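Local coordinates for putative mannose-6-phosphate isomerase YvyI (Bacillus subtilis, PDB 1QWR), which catalyses the interconversion of D-mannose 6-phosphate and D-fructose 6-phosphate, using one bound zinc ion per subunit, at residues A[15-20]-A[203-208]. Sequence-based numbering, arbitrary orientation.
Sequences FKEKIW and LDSNGS. With SO4 (sulfate ion), chain C.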
ATOM      1  N   PHE A  15       2.109  12.735   4.820  1.00 19.43           N
ATOM      2  CA  PHE A  15       1.537  12.043   5.973  1.00 19.25           C
ATOM      3  C   PHE A  15       0.075  12.364   6.238  1.00 21.05           C
ATOM      4  O   PHE A  15      -0.397  13.456   5.925  1.00 21.78           O
ATOM      5  CB  PHE A  15       2.369  12.341   7.227  1.00 20.79           C
ATOM      6  CG  PHE A  15       3.789  11.845   7.138  1.00 17.50           C
ATOM      7  CD1 PHE A  15       4.101  10.514   7.409  1.00 16.95           C
ATOM      8  CD2 PHE A  15       4.800  12.696   6.725  1.00 18.53           C
ATOM      9  CE1 PHE A  15       5.420  10.034   7.259  1.00 15.50           C
ATOM     10  CE2 PHE A  15       6.108  12.237   6.571  1.00 19.32           C
ATOM     11  CZ  PHE A  15       6.420  10.901   6.838  1.00 18.79           C
ATOM     12  N   LYS A  16      -0.636  11.409   6.833  1.00 20.30           N
ATOM     13  CA  LYS A  16      -2.043  11.601   7.153  1.00 21.21           C
ATOM     14  C   LYS A  16      -2.351  11.211   8.590  1.00 19.92           C
ATOM     15  O   LYS A  16      -2.067  10.094   9.007  1.00 19.24           O
ATOM     16  CB  LYS A  16      -2.943  10.753   6.244  1.00 20.72           C
ATOM     17  CG  LYS A  16      -2.830  11.051   4.764  1.00 22.24           C
ATOM     18  CD  LYS A  16      -3.280  12.474   4.435  1.00 26.50           C
ATOM     19  CE  LYS A  16      -3.357  12.682   2.929  1.00 25.13           C
ATOM     20  NZ  LYS A  16      -3.528  14.124   2.587  1.00 27.48           N
ATOM     21  N   GLU A  17      -2.951  12.129   9.339  1.00 20.13           N
ATOM     22  CA  GLU A  17      -3.355  11.832  10.713  1.00 21.13           C
ATOM     23  C   GLU A  17      -4.555  10.880  10.711  1.00 20.82           C
ATOM     24  O   GLU A  17      -5.403  10.937   9.821  1.00 22.42           O
ATOM     25  CB  GLU A  17      -3.753  13.122  11.437  1.00 24.54           C
ATOM     26  CG  GLU A  17      -2.599  14.024  11.754  1.00 30.13           C
ATOM     27  CD  GLU A  17      -3.050  15.350  12.346  1.00 34.59           C
ATOM     28  OE1 GLU A  17      -3.900  15.343  13.266  1.00 36.19           O
ATOM     29  OE2 GLU A  17      -2.549  16.397  11.890  1.00 38.67           O
ATOM     30  N   LYS A  18      -4.622  10.010  11.712  1.00 20.56           N
ATOM     31  CA  LYS A  18      -5.712   9.049  11.834  1.00 21.53           C
ATOM     32  C   LYS A  18      -5.982   8.827  13.312  1.00 23.03           C
ATOM     33  O   LYS A  18      -5.045   8.794  14.119  1.00 21.44           O
ATOM     34  CB  LYS A  18      -5.325   7.716  11.197  1.00 21.75           C
ATOM     35  CG  LYS A  18      -5.258   7.732   9.673  1.00 21.84           C
ATOM     36  CD  LYS A  18      -6.664   7.689   9.062  1.00 23.41           C
ATOM     37  CE  LYS A  18      -6.598   7.697   7.531  1.00 25.96           C
ATOM     38  NZ  LYS A  18      -7.931   7.509   6.885  1.00 24.09           N
ATOM     39  N   ILE A  19      -7.248   8.656  13.672  1.00 23.60           N
ATOM     40  CA  ILE A  19      -7.541   8.434  15.078  1.00 25.38           C
ATOM     41  C   ILE A  19      -6.853   7.162  15.548  1.00 24.80           C
ATOM     42  O   ILE A  19      -6.532   7.038  16.726  1.00 25.45           O
ATOM     43  CB  ILE A  19      -9.069   8.328  15.343  1.00 30.07           C
ATOM     44  CG1 ILE A  19      -9.657   7.074  14.682  1.00 31.58           C
ATOM     45  CG2 ILE A  19      -9.757   9.565  14.812  1.00 32.56           C
ATOM     46  CD1 ILE A  19     -11.155   6.847  15.030  1.00 32.88           C
ATOM     47  N   TRP A  20      -6.607   6.222  14.628  1.00 21.83           N
ATOM     48  CA  TRP A  20      -5.967   4.963  14.983  1.00 20.08           C
ATOM     49  C   TRP A  20      -4.445   4.992  14.781  1.00 19.73           C
ATOM     50  O   TRP A  20      -3.758   3.978  14.951  1.00 17.30           O
ATOM     51  CB  TRP A  20      -6.571   3.810  14.169  1.00 20.33           C
ATOM     52  CG  TRP A  20      -6.687   4.071  12.679  1.00 22.14           C
ATOM     53  CD1 TRP A  20      -7.805   4.479  11.998  1.00 20.42           C
ATOM     54  CD2 TRP A  20      -5.647   3.929  11.692  1.00 18.73           C
ATOM     55  NE1 TRP A  20      -7.524   4.597  10.651  1.00 20.48           N
ATOM     56  CE2 TRP A  20      -6.210   4.262  10.438  1.00 21.71           C
ATOM     57  CE3 TRP A  20      -4.296   3.550  11.751  1.00 19.82           C
ATOM     58  CZ2 TRP A  20      -5.467   4.226   9.243  1.00 20.58           C
ATOM     59  CZ3 TRP A  20      -3.557   3.515  10.571  1.00 20.76           C
ATOM     60  CH2 TRP A  20      -4.147   3.851   9.333  1.00 21.43           C
ATOM     61  N   LEU A 203     -14.562   9.204  18.139  1.00 35.39           N
ATOM     62  CA  LEU A 203     -14.571  10.611  17.770  1.00 37.56           C
ATOM     63  C   LEU A 203     -13.188  10.993  17.266  1.00 39.44           C
ATOM     64  O   LEU A 203     -12.181  10.461  17.741  1.00 38.68           O
ATOM     65  CB  LEU A 203     -14.924  11.488  18.976  1.00 38.20           C
ATOM     66  CG  LEU A 203     -16.330  11.354  19.565  1.00 39.55           C
ATOM     67  CD1 LEU A 203     -17.379  11.619  18.480  1.00 38.42           C
ATOM     68  CD2 LEU A 203     -16.502   9.972  20.153  1.00 40.36           C
ATOM     69  N   ASP A 204     -13.146  11.909  16.303  1.00 42.10           N
ATOM     70  CA  ASP A 204     -11.887  12.371  15.727  1.00 46.38           C
ATOM     71  C   ASP A 204     -11.357  13.585  16.504  1.00 48.47           C
ATOM     72  O   ASP A 204     -11.994  14.045  17.457  1.00 47.96           O
ATOM     73  CB  ASP A 204     -12.093  12.720  14.243  1.00 48.93           C
ATOM     74  CG  ASP A 204     -12.662  14.118  14.031  1.00 50.66           C
ATOM     75  OD1 ASP A 204     -13.606  14.520  14.746  1.00 51.73           O
ATOM     76  OD2 ASP A 204     -12.162  14.818  13.125  1.00 53.69           O
ATOM     77  N   SER A 205     -10.190  14.089  16.104  1.00 50.77           N
ATOM     78  CA  SER A 205      -9.571  15.240  16.769  1.00 53.31           C
ATOM     79  C   SER A 205     -10.486  16.448  16.895  1.00 54.15           C
ATOM     80  O   SER A 205     -10.229  17.349  17.697  1.00 55.11           O
ATOM     81  CB  SER A 205      -8.297  15.666  16.029  1.00 54.06           C
ATOM     82  OG  SER A 205      -7.267  14.706  16.177  1.00 56.18           O
ATOM     83  N   ASN A 206     -11.549  16.475  16.104  1.00 54.80           N
ATOM     84  CA  ASN A 206     -12.482  17.593  16.140  1.00 54.66           C
ATOM     85  C   ASN A 206     -13.788  17.213  16.825  1.00 53.84           C
ATOM     86  O   ASN A 206     -14.828  17.842  16.597  1.00 54.81           O
ATOM     87  CB  ASN A 206     -12.760  18.071  14.719  1.00 56.14           C
ATOM     88  CG  ASN A 206     -11.507  18.105  13.870  1.00 58.13           C
ATOM     89  OD1 ASN A 206     -10.497  18.700  14.252  1.00 59.33           O
ATOM     90  ND2 ASN A 206     -11.563  17.462  12.709  1.00 59.19           N
ATOM     91  N   GLY A 207     -13.729  16.177  17.655  1.00 51.53           N
ATOM     92  CA  GLY A 207     -14.904  15.720  18.378  1.00 48.34           C
ATOM     93  C   GLY A 207     -16.074  15.187  17.563  1.00 46.84           C
ATOM     94  O   GLY A 207     -17.156  14.973  18.117  1.00 47.41           O
ATOM     95  N   SER A 208     -15.882  14.961  16.262  1.00 44.04           N
ATOM     96  CA  SER A 208     -16.969  14.455  15.419  1.00 40.54           C
ATOM     97  C   SER A 208     -16.718  13.021  14.964  1.00 36.81           C
ATOM     98  O   SER A 208     -15.576  12.641  14.705  1.00 35.09           O
ATOM     99  CB  SER A 208     -17.145  15.347  14.187  1.00 42.28           C
ATOM    100  OG  SER A 208     -17.494  16.670  14.556  1.00 43.78           O
TER
HETATM  101  S   SO4 C 601      -9.763   3.994   7.841  1.00 26.41           S
HETATM  102  O1  SO4 C 601     -10.359   3.272   8.993  1.00 23.62           O
HETATM  103  O2  SO4 C 601      -9.070   5.200   8.305  1.00 21.25           O
HETATM  104  O3  SO4 C 601     -10.808   4.346   6.867  1.00 25.23           O
HETATM  105  O4  SO4 C 601      -8.783   3.103   7.189  1.00 24.01           O
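Trp20 meets the sulfate ion at the edge of its indole, where O2 of the ion lies in the ring plane, while CB of Lys18 sits over the centre of one face, 3.6 Å above it. NE1 gives its hydrogen to O2 at 2.9 Å in a nearly straight bond (165°), the in-plane approach that an indole N-H requires. Lys18 reaches the same oxygen: its chain bends at chi2 (-77°) and then runs extended across the indole, bringing NZ to 2.9 Å from O2. One anionic oxygen is thus gripped by two donors, one neutral and one charged. With a phenylalanine in place of Trp20, a ring could still lie under Lys18, but the sulfate oxygen would probably be left with the lysine as its sole donor from residues 15-20.

Ile19, between these two residues, turns to the loop 203-208. Its CG2 methyl, anti to the carbonyl carbon, packs 3.6 Å from CA of Asp204 and 3.9 Å from the carbonyl O of Leu203; a beta-branched aliphatic residue suits the place, because its methyl can rest on the backbone at these two atoms. No hydrogen bond joins the segments. Within the loop, residues 204-207 form a type I turn, closed by Gly207 N to Asp204 O, and Gly207 supplies the positive phi (63°) that follows. Asp204 OD1 accepts the amide of Ser208, just after the turn, at 2.8 Å, and Asp204 N bonds to Ser208 O, so side chain and backbone together fasten the two residues.

Arg196, probably an active-site residue, also binds the sulfate, as do Ser97, Lys99 and Arg210. Such a cluster of donors around a tetrahedral anion is consistent with a site for the substrate's phosphate, with the van der Waals contact of Ile19 lying at its flank.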